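Local coordinates for terminal oxygenase component of carbazole 1,9a-dioxygenase (Nocardioides aromaticivorans, PDB 3GCF), which probably dihydroxylates carbazole as the terminal oxygenase of carbazole 1,9a-dioxygenase, passing electrons from a Rieske [2Fe-2S] cluster to a mononuclear iron that activates dioxygen, at residues F317-E320 with F321-W325; Q344-F347 with Y348-D352; T102-L105 with D106-R109. One frame throughout, in Å; residues are numbered along the deposited sequence.

Three local contacts sample both domains of a Rieske oxygenase subunit. Contacts 1 and 2 lie on successive catalytic-domain helices, 311-331 and 335-350, on opposite sides of the chain's centre, their centres about 37 Å apart. Contact 3 is a turn in the Rieske domain, about 39 Å from contact 1 and about 41 Å from contact 2, centre to centre. Contact 1, away from the metal sites, combines ring packing with a hydrogen bond from W325 to E320. The side chain of Q344 in contact 2 lies about 9 Å from the ferrous ion, and that of Y103 in contact 3 about 5 Å from the [2Fe-2S] cluster. Contact 2 also meets a neighbouring subunit's cluster pocket.

Contact 1 (F317-E320 with F321-W325); sequences FEVE and FEERW
E320 and W325 are joined through backbone and side chain, five residues apart on helix 311-331. Among the polar contacts, the indole NE1 of W325 gives a fairly straight hydrogen bond to OE2 of E320 at 2.9 Å. The oxygen lies in the indole plane, at the ring edge, whereas the donor comes from well above the carboxylate plane; the two planes stand 89° apart. CG of E320 sits between the backbone N and carbonyl carbon (chi1 39°), and the extended chain beyond it runs alongside the indole. OE2 also forms a salt bridge with R306, which should favour the charged carboxylate.

The helix packs F317, F321 and W325 against strands 164-173 and 298-307 of the catalytic domain's antiparallel sheet. Its backbone bonds follow the helical pattern from F321 N to F317 O through E323 N to V319 O. At E320 O the turn widens into a pi-type one: R324 N at 2.7 Å and W325 N at 3.0 Å reach it from opposite faces of its plane.

A methyl of V319, CG1, lies 3.5 Å from CD of E323, against the carboxylate. The apolar contact is F317 CE1 on W325 CD1 at 3.9 Å, ring planes 52° apart.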
loop_
_atom_site.group_PDB
_atom_site.type_symbol
_atom_site.label_atom_id
_atom_site.label_comp_id
_atom_site.label_asym_id
_atom_site.label_seq_id
_atom_site.Cartn_x
_atom_site.Cartn_y
_atom_site.Cartn_z
ATOM N N PHE A 317 12.787 -18.145 -38.407
ATOM C CA PHE A 317 12.418 -16.960 -37.637
ATOM C C PHE A 317 12.180 -17.340 -36.174
ATOM O O PHE A 317 12.718 -16.712 -35.262
ATOM C CB PHE A 317 11.161 -16.313 -38.229
ATOM C CG PHE A 317 10.689 -15.086 -37.484
ATOM C CD1 PHE A 317 11.600 -14.185 -36.935
ATOM C CD2 PHE A 317 9.326 -14.819 -37.359
ATOM C CE1 PHE A 317 11.159 -13.035 -36.270
ATOM C CE2 PHE A 317 8.873 -13.681 -36.703
ATOM C CZ PHE A 317 9.793 -12.782 -36.155
ATOM N N GLU A 318 11.383 -18.380 -35.952
ATOM C CA GLU A 318 11.100 -18.820 -34.595
ATOM C C GLU A 318 12.389 -19.145 -33.844
ATOM O O GLU A 318 12.511 -18.839 -32.660
ATOM C CB GLU A 318 10.175 -20.037 -34.611
ATOM C CG GLU A 318 8.895 -19.798 -35.384
ATOM C CD GLU A 318 7.973 -21.001 -35.398
ATOM O OE1 GLU A 318 8.467 -22.126 -35.622
ATOM O OE2 GLU A 318 6.752 -20.815 -35.198
ATOM N N VAL A 319 13.352 -19.754 -34.531
ATOM C CA VAL A 319 14.628 -20.091 -33.900
ATOM C C VAL A 319 15.437 -18.845 -33.536
ATOM O O VAL A 319 15.952 -18.749 -32.423
ATOM C CB VAL A 319 15.492 -21.006 -34.806
ATOM C CG1 VAL A 319 16.898 -21.153 -34.216
ATOM C CG2 VAL A 319 14.834 -22.383 -34.926
ATOM N N GLU A 320 15.560 -17.888 -34.454
ATOM C CA GLU A 320 16.322 -16.689 -34.118
ATOM C C GLU A 320 15.598 -15.816 -33.095
ATOM O O GLU A 320 16.236 -15.069 -32.354
ATOM C CB GLU A 320 16.694 -15.877 -35.367
ATOM C CG GLU A 320 15.640 -15.795 -36.443
ATOM C CD GLU A 320 16.115 -15.001 -37.654
ATOM O OE1 GLU A 320 17.259 -15.235 -38.115
ATOM O OE2 GLU A 320 15.341 -14.149 -38.145
ATOM N N PHE A 321 14.272 -15.915 -33.038
ATOM C CA PHE A 321 13.518 -15.149 -32.056
ATOM C C PHE A 321 13.923 -15.651 -30.668
ATOM O O PHE A 321 14.227 -14.862 -29.771
ATOM C CB PHE A 321 12.014 -15.351 -32.241
ATOM C CG PHE A 321 11.173 -14.520 -31.309
ATOM C CD1 PHE A 321 10.992 -13.161 -31.539
ATOM C CD2 PHE A 321 10.572 -15.097 -30.192
ATOM C CE1 PHE A 321 10.223 -12.382 -30.676
ATOM C CE2 PHE A 321 9.800 -14.329 -29.318
ATOM C CZ PHE A 321 9.624 -12.967 -29.561
ATOM N N GLU A 322 13.939 -16.973 -30.512
ATOM C CA GLU A 322 14.299 -17.621 -29.250
ATOM C C GLU A 322 15.765 -17.436 -28.860
ATOM O O GLU A 322 16.087 -17.207 -27.697
ATOM C CB GLU A 322 13.986 -19.114 -29.346
ATOM C CG GLU A 322 14.533 -19.981 -28.212
ATOM C CD GLU A 322 13.912 -19.663 -26.869
ATOM O OE1 GLU A 322 12.673 -19.502 -26.804
ATOM O OE2 GLU A 322 14.661 -19.584 -25.871
ATOM N N GLU A 323 16.650 -17.527 -29.844
ATOM C CA GLU A 323 18.081 -17.411 -29.606
ATOM C C GLU A 323 18.638 -15.997 -29.648
ATOM O O GLU A 323 19.724 -15.753 -29.117
ATOM C CB GLU A 323 18.852 -18.250 -30.640
ATOM C CG GLU A 323 18.419 -19.705 -30.730
ATOM C CD GLU A 323 19.240 -20.494 -31.730
ATOM O OE1 GLU A 323 19.884 -19.875 -32.604
ATOM O OE2 GLU A 323 19.238 -21.737 -31.651
ATOM N N ARG A 324 17.915 -15.065 -30.264
ATOM C CA ARG A 324 18.444 -13.716 -30.398
ATOM C C ARG A 324 17.505 -12.513 -30.237
ATOM O O ARG A 324 17.642 -11.731 -29.294
ATOM C CB ARG A 324 19.155 -13.609 -31.758
ATOM C CG ARG A 324 19.985 -12.350 -31.925
ATOM C CD ARG A 324 20.605 -12.237 -33.309
ATOM N NE ARG A 324 21.486 -11.072 -33.380
ATOM C CZ ARG A 324 21.819 -10.445 -34.503
ATOM N NH1 ARG A 324 21.346 -10.863 -35.672
ATOM N NH2 ARG A 324 22.626 -9.391 -34.457
ATOM N N TRP A 325 16.576 -12.353 -31.172
ATOM C CA TRP A 325 15.667 -11.209 -31.161
ATOM C C TRP A 325 14.985 -10.900 -29.822
ATOM O O TRP A 325 15.022 -9.765 -29.344
ATOM C CB TRP A 325 14.586 -11.384 -32.233
ATOM C CG TRP A 325 15.087 -11.670 -33.639
ATOM C CD1 TRP A 325 14.607 -12.625 -34.489
ATOM C CD2 TRP A 325 16.122 -10.980 -34.359
ATOM N NE1 TRP A 325 15.275 -12.578 -35.689
ATOM C CE2 TRP A 325 16.209 -11.578 -35.639
ATOM C CE3 TRP A 325 16.981 -9.918 -34.051
ATOM C CZ2 TRP A 325 17.126 -11.149 -36.611
ATOM C CZ3 TRP A 325 17.892 -9.490 -35.017
ATOM C CH2 TRP A 325 17.957 -10.107 -36.282
#

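Contact 2 (Q344-F347 with Y348-D352); sequences QQEF and YGERD
F347 and Y348, neighbours in sequence, meet edge to face: CD2 of F347 stands over one face of the tyrosine ring, toward its rim, 3.6 Å from CE2 of Y348, with the planes at 80°. Different first torsions (chi1 -179° in F347, -76° in Y348) turn the edge of the one onto the face of the other.

OE2 of E346 lies 3.0 Å from NH1 of R351 but over a face of the guanidinium, near its rim, making this a salt bridge of charges with no N-H aimed at the oxygen. OE1 of E350 comes within 4.1 Å of OE1 of E346, a like-charge approach that the arginine probably offsets.

The helical backbone bonds set the spacing of these residues. E346 O accepts from E350 N at 2.7 Å and from R351 N at 3.0 Å. Farther out, Y348 OH bonds to E357, and Q344 OE1 accepts from R78 of the second subunit, a residue of that subunit's cluster pocket. The arrangement lies toward the C-terminal end of helix 335-350, which carries the iron ligand D337, and in the loop that follows, at the subunit interface beside a neighbouring Rieske cluster.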
loop_
_atom_site.group_PDB
_atom_site.type_symbol
_atom_site.label_atom_id
_atom_site.label_comp_id
_atom_site.label_asym_id
_atom_site.label_seq_id
_atom_site.Cartn_x
_atom_site.Cartn_y
_atom_site.Cartn_z
ATOM N N GLN A 344 7.530 8.610 -15.279
ATOM C CA GLN A 344 6.620 9.695 -15.653
ATOM C C GLN A 344 5.256 9.587 -14.978
ATOM O O GLN A 344 4.493 10.552 -14.959
ATOM C CB GLN A 344 6.391 9.695 -17.176
ATOM C CG GLN A 344 7.634 9.905 -18.027
ATOM C CD GLN A 344 7.369 9.701 -19.519
ATOM O OE1 GLN A 344 6.603 10.438 -20.139
ATOM N NE2 GLN A 344 8.005 8.689 -20.096
ATOM N N GLN A 345 4.951 8.412 -14.439
ATOM C CA GLN A 345 3.655 8.155 -13.817
ATOM C C GLN A 345 3.196 9.171 -12.771
ATOM O O GLN A 345 2.061 9.644 -12.824
ATOM C CB GLN A 345 3.639 6.741 -13.223
ATOM C CG GLN A 345 2.298 6.305 -12.624
ATOM C CD GLN A 345 1.125 6.536 -13.561
ATOM O OE1 GLN A 345 1.250 6.402 -14.780
ATOM N NE2 GLN A 345 -0.028 6.872 -12.991
ATOM N N GLU A 346 4.062 9.517 -11.824
ATOM C CA GLU A 346 3.668 10.477 -10.795
ATOM C C GLU A 346 3.322 11.847 -11.373
ATOM O O GLU A 346 2.260 12.407 -11.082
ATOM C CB GLU A 346 4.774 10.645 -9.750
ATOM C CG GLU A 346 4.418 11.670 -8.675
ATOM C CD GLU A 346 5.573 11.980 -7.737
ATOM O OE1 GLU A 346 5.947 11.102 -6.923
ATOM O OE2 GLU A 346 6.113 13.107 -7.817
ATOM N N PHE A 347 4.226 12.385 -12.185
ATOM C CA PHE A 347 4.024 13.695 -12.796
ATOM C C PHE A 347 2.698 13.781 -13.546
ATOM O O PHE A 347 1.867 14.647 -13.262
ATOM C CB PHE A 347 5.183 14.003 -13.753
ATOM C CG PHE A 347 5.085 15.349 -14.426
ATOM C CD1 PHE A 347 5.033 16.519 -13.675
ATOM C CD2 PHE A 347 5.087 15.446 -15.814
ATOM C CE1 PHE A 347 4.987 17.774 -14.297
ATOM C CE2 PHE A 347 5.044 16.695 -16.451
ATOM C CZ PHE A 347 4.993 17.860 -15.688
ATOM N N TYR A 348 2.509 12.882 -14.506
ATOM C CA TYR A 348 1.292 12.861 -15.318
ATOM C C TYR A 348 0.081 12.272 -14.604
ATOM O O TYR A 348 -1.037 12.760 -14.766
ATOM C CB TYR A 348 1.541 12.077 -16.613
ATOM C CG TYR A 348 2.347 12.841 -17.641
ATOM C CD1 TYR A 348 1.732 13.776 -18.483
ATOM C CD2 TYR A 348 3.730 12.658 -17.751
ATOM C CE1 TYR A 348 2.475 14.509 -19.410
ATOM C CE2 TYR A 348 4.482 13.388 -18.670
ATOM C CZ TYR A 348 3.847 14.310 -19.495
ATOM O OH TYR A 348 4.583 15.036 -20.396
ATOM N N GLY A 349 0.303 11.228 -13.814
ATOM C CA GLY A 349 -0.801 10.584 -13.133
ATOM C C GLY A 349 -1.311 11.249 -11.871
ATOM O O GLY A 349 -2.497 11.163 -11.572
ATOM N N GLU A 350 -0.428 11.922 -11.139
ATOM C CA GLU A 350 -0.812 12.563 -9.888
ATOM C C GLU A 350 -0.606 14.071 -9.832
ATOM O O GLU A 350 -1.275 14.756 -9.065
ATOM C CB GLU A 350 -0.034 11.936 -8.729
ATOM C CG GLU A 350 -0.147 10.430 -8.626
ATOM C CD GLU A 350 0.825 9.854 -7.609
ATOM O OE1 GLU A 350 2.047 10.102 -7.740
ATOM O OE2 GLU A 350 0.372 9.151 -6.677
ATOM N N ARG A 351 0.319 14.599 -10.624
ATOM C CA ARG A 351 0.576 16.029 -10.568
ATOM C C ARG A 351 0.168 16.843 -11.779
ATOM O O ARG A 351 0.801 17.842 -12.110
ATOM C CB ARG A 351 2.045 16.272 -10.226
ATOM C CG ARG A 351 2.375 15.857 -8.803
ATOM C CD ARG A 351 3.815 16.146 -8.435
ATOM N NE ARG A 351 4.049 15.993 -6.998
ATOM C CZ ARG A 351 3.799 14.882 -6.306
ATOM N NH1 ARG A 351 3.298 13.811 -6.911
ATOM N NH2 ARG A 351 4.060 14.837 -5.005
ATOM N N ASP A 352 -0.899 16.413 -12.436
ATOM C CA ASP A 352 -1.428 17.130 -13.587
ATOM C C ASP A 352 -0.366 17.490 -14.631
ATOM O O ASP A 352 -0.353 18.597 -15.176
ATOM C CB ASP A 352 -2.140 18.389 -13.084
ATOM C CG ASP A 352 -2.927 19.082 -14.162
ATOM O OD1 ASP A 352 -3.469 18.385 -15.050
ATOM O OD2 ASP A 352 -3.015 20.325 -14.111
#

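Contact 3 (T102-L105 with D106-R109); sequences TYDL and DDGR
D104 turns its side chain toward the segment D106-R109, and its atoms can be followed outward. CB lies 3.3 Å from OD1 of D107. CG, anti to the backbone N (chi1 -179°), comes next, 3.6 Å from the same oxygen, and the two carboxylates are 45° apart in plane. At the tip, OD1 takes a hydrogen bond from D106 N at 2.7 Å, met nearly along its C-O axis, with D107 N adding a weak bond. OD1 is also 3.8 Å from OD1 of D107 and 4.0 Å from OD2 of D106, so three acidic groups are gathered here; D106 OD1 forms a salt bridge with K69, which probably eases the charge.

The backbone completes the turn. D104 O accepts from G108 N, while D104 N donates to R109 O at 2.9 Å, nearly straight. G108 has a positive phi of 70°, which suits glycine. OD1 of D107 accepts from R109 N at 2.8 Å, an Asx turn.

CD2 of Y103 approaches G108 O, and Y103 OH bonds to A76 N, next to the cluster ligand C75. The whole is a beta hairpin turn joining antiparallel strands 101-104 and 110-113 beside the Rieske [2Fe-2S] cluster.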
loop_
_atom_site.group_PDB
_atom_site.type_symbol
_atom_site.label_atom_id
_atom_site.label_comp_id
_atom_site.label_asym_id
_atom_site.label_seq_id
_atom_site.Cartn_x
_atom_site.Cartn_y
_atom_site.Cartn_z
ATOM N N THR A 102 -22.878 -22.474 -13.778
ATOM C CA THR A 102 -22.196 -22.785 -15.029
ATOM C C THR A 102 -22.710 -21.954 -16.196
ATOM O O THR A 102 -23.917 -21.832 -16.413
ATOM C CB THR A 102 -22.346 -24.287 -15.327
ATOM O OG1 THR A 102 -21.889 -25.027 -14.188
ATOM C CG2 THR A 102 -21.525 -24.696 -16.543
ATOM N N TYR A 103 -21.780 -21.389 -16.956
ATOM C CA TYR A 103 -22.140 -20.535 -18.077
ATOM C C TYR A 103 -21.722 -21.047 -19.446
ATOM O O TYR A 103 -20.693 -21.714 -19.595
ATOM C CB TYR A 103 -21.538 -19.143 -17.884
ATOM C CG TYR A 103 -21.840 -18.507 -16.546
ATOM C CD1 TYR A 103 -21.149 -18.895 -15.397
ATOM C CD2 TYR A 103 -22.820 -17.522 -16.427
ATOM C CE1 TYR A 103 -21.425 -18.315 -14.162
ATOM C CE2 TYR A 103 -23.103 -16.936 -15.193
ATOM C CZ TYR A 103 -22.399 -17.339 -14.067
ATOM O OH TYR A 103 -22.659 -16.755 -12.853
ATOM N N ASP A 104 -22.535 -20.705 -20.441
ATOM C CA ASP A 104 -22.295 -21.065 -21.836
ATOM C C ASP A 104 -21.334 -20.003 -22.369
ATOM O O ASP A 104 -21.644 -18.813 -22.346
ATOM C CB ASP A 104 -23.618 -21.007 -22.612
ATOM C CG ASP A 104 -23.466 -21.396 -24.069
ATOM O OD1 ASP A 104 -22.588 -20.834 -24.761
ATOM O OD2 ASP A 104 -24.239 -22.263 -24.528
ATOM N N LEU A 105 -20.169 -20.420 -22.844
ATOM C CA LEU A 105 -19.199 -19.454 -23.347
ATOM C C LEU A 105 -19.659 -18.677 -24.578
ATOM O O LEU A 105 -19.241 -17.543 -24.780
ATOM C CB LEU A 105 -17.868 -20.146 -23.648
ATOM C CG LEU A 105 -17.100 -20.697 -22.443
ATOM C CD1 LEU A 105 -15.820 -21.355 -22.931
ATOM C CD2 LEU A 105 -16.779 -19.572 -21.465
ATOM N N ASP A 106 -20.528 -19.267 -25.392
ATOM C CA ASP A 106 -20.982 -18.584 -26.598
ATOM C C ASP A 106 -21.874 -17.376 -26.361
ATOM O O ASP A 106 -21.818 -16.415 -27.121
ATOM C CB ASP A 106 -21.700 -19.556 -27.540
ATOM C CG ASP A 106 -20.759 -20.574 -28.150
ATOM O OD1 ASP A 106 -19.596 -20.211 -28.431
ATOM O OD2 ASP A 106 -21.183 -21.733 -28.365
ATOM N N ASP A 107 -22.690 -17.410 -25.312
ATOM C CA ASP A 107 -23.586 -16.288 -25.044
ATOM C C ASP A 107 -23.558 -15.809 -23.596
ATOM O O ASP A 107 -24.303 -14.906 -23.227
ATOM C CB ASP A 107 -25.027 -16.653 -25.430
ATOM C CG ASP A 107 -25.553 -17.848 -24.652
ATOM O OD1 ASP A 107 -24.984 -18.160 -23.586
ATOM O OD2 ASP A 107 -26.543 -18.468 -25.096
ATOM N N GLY A 108 -22.716 -16.424 -22.774
ATOM C CA GLY A 108 -22.606 -16.012 -21.383
ATOM C C GLY A 108 -23.784 -16.306 -20.470
ATOM O O GLY A 108 -23.786 -15.902 -19.299
ATOM N N ARG A 109 -24.783 -17.010 -20.993
ATOM C CA ARG A 109 -25.973 -17.351 -20.219
ATOM C C ARG A 109 -25.732 -18.452 -19.188
ATOM O O ARG A 109 -24.939 -19.367 -19.410
ATOM C CB ARG A 109 -27.096 -17.807 -21.158
ATOM C CG ARG A 109 -27.686 -16.716 -22.046
ATOM C CD ARG A 109 -29.028 -16.239 -21.493
ATOM N NE ARG A 109 -28.939 -14.914 -20.888
ATOM C CZ ARG A 109 -29.884 -14.378 -20.121
ATOM N NH1 ARG A 109 -30.993 -15.055 -19.857
ATOM N NH2 ARG A 109 -29.723 -13.161 -19.623
#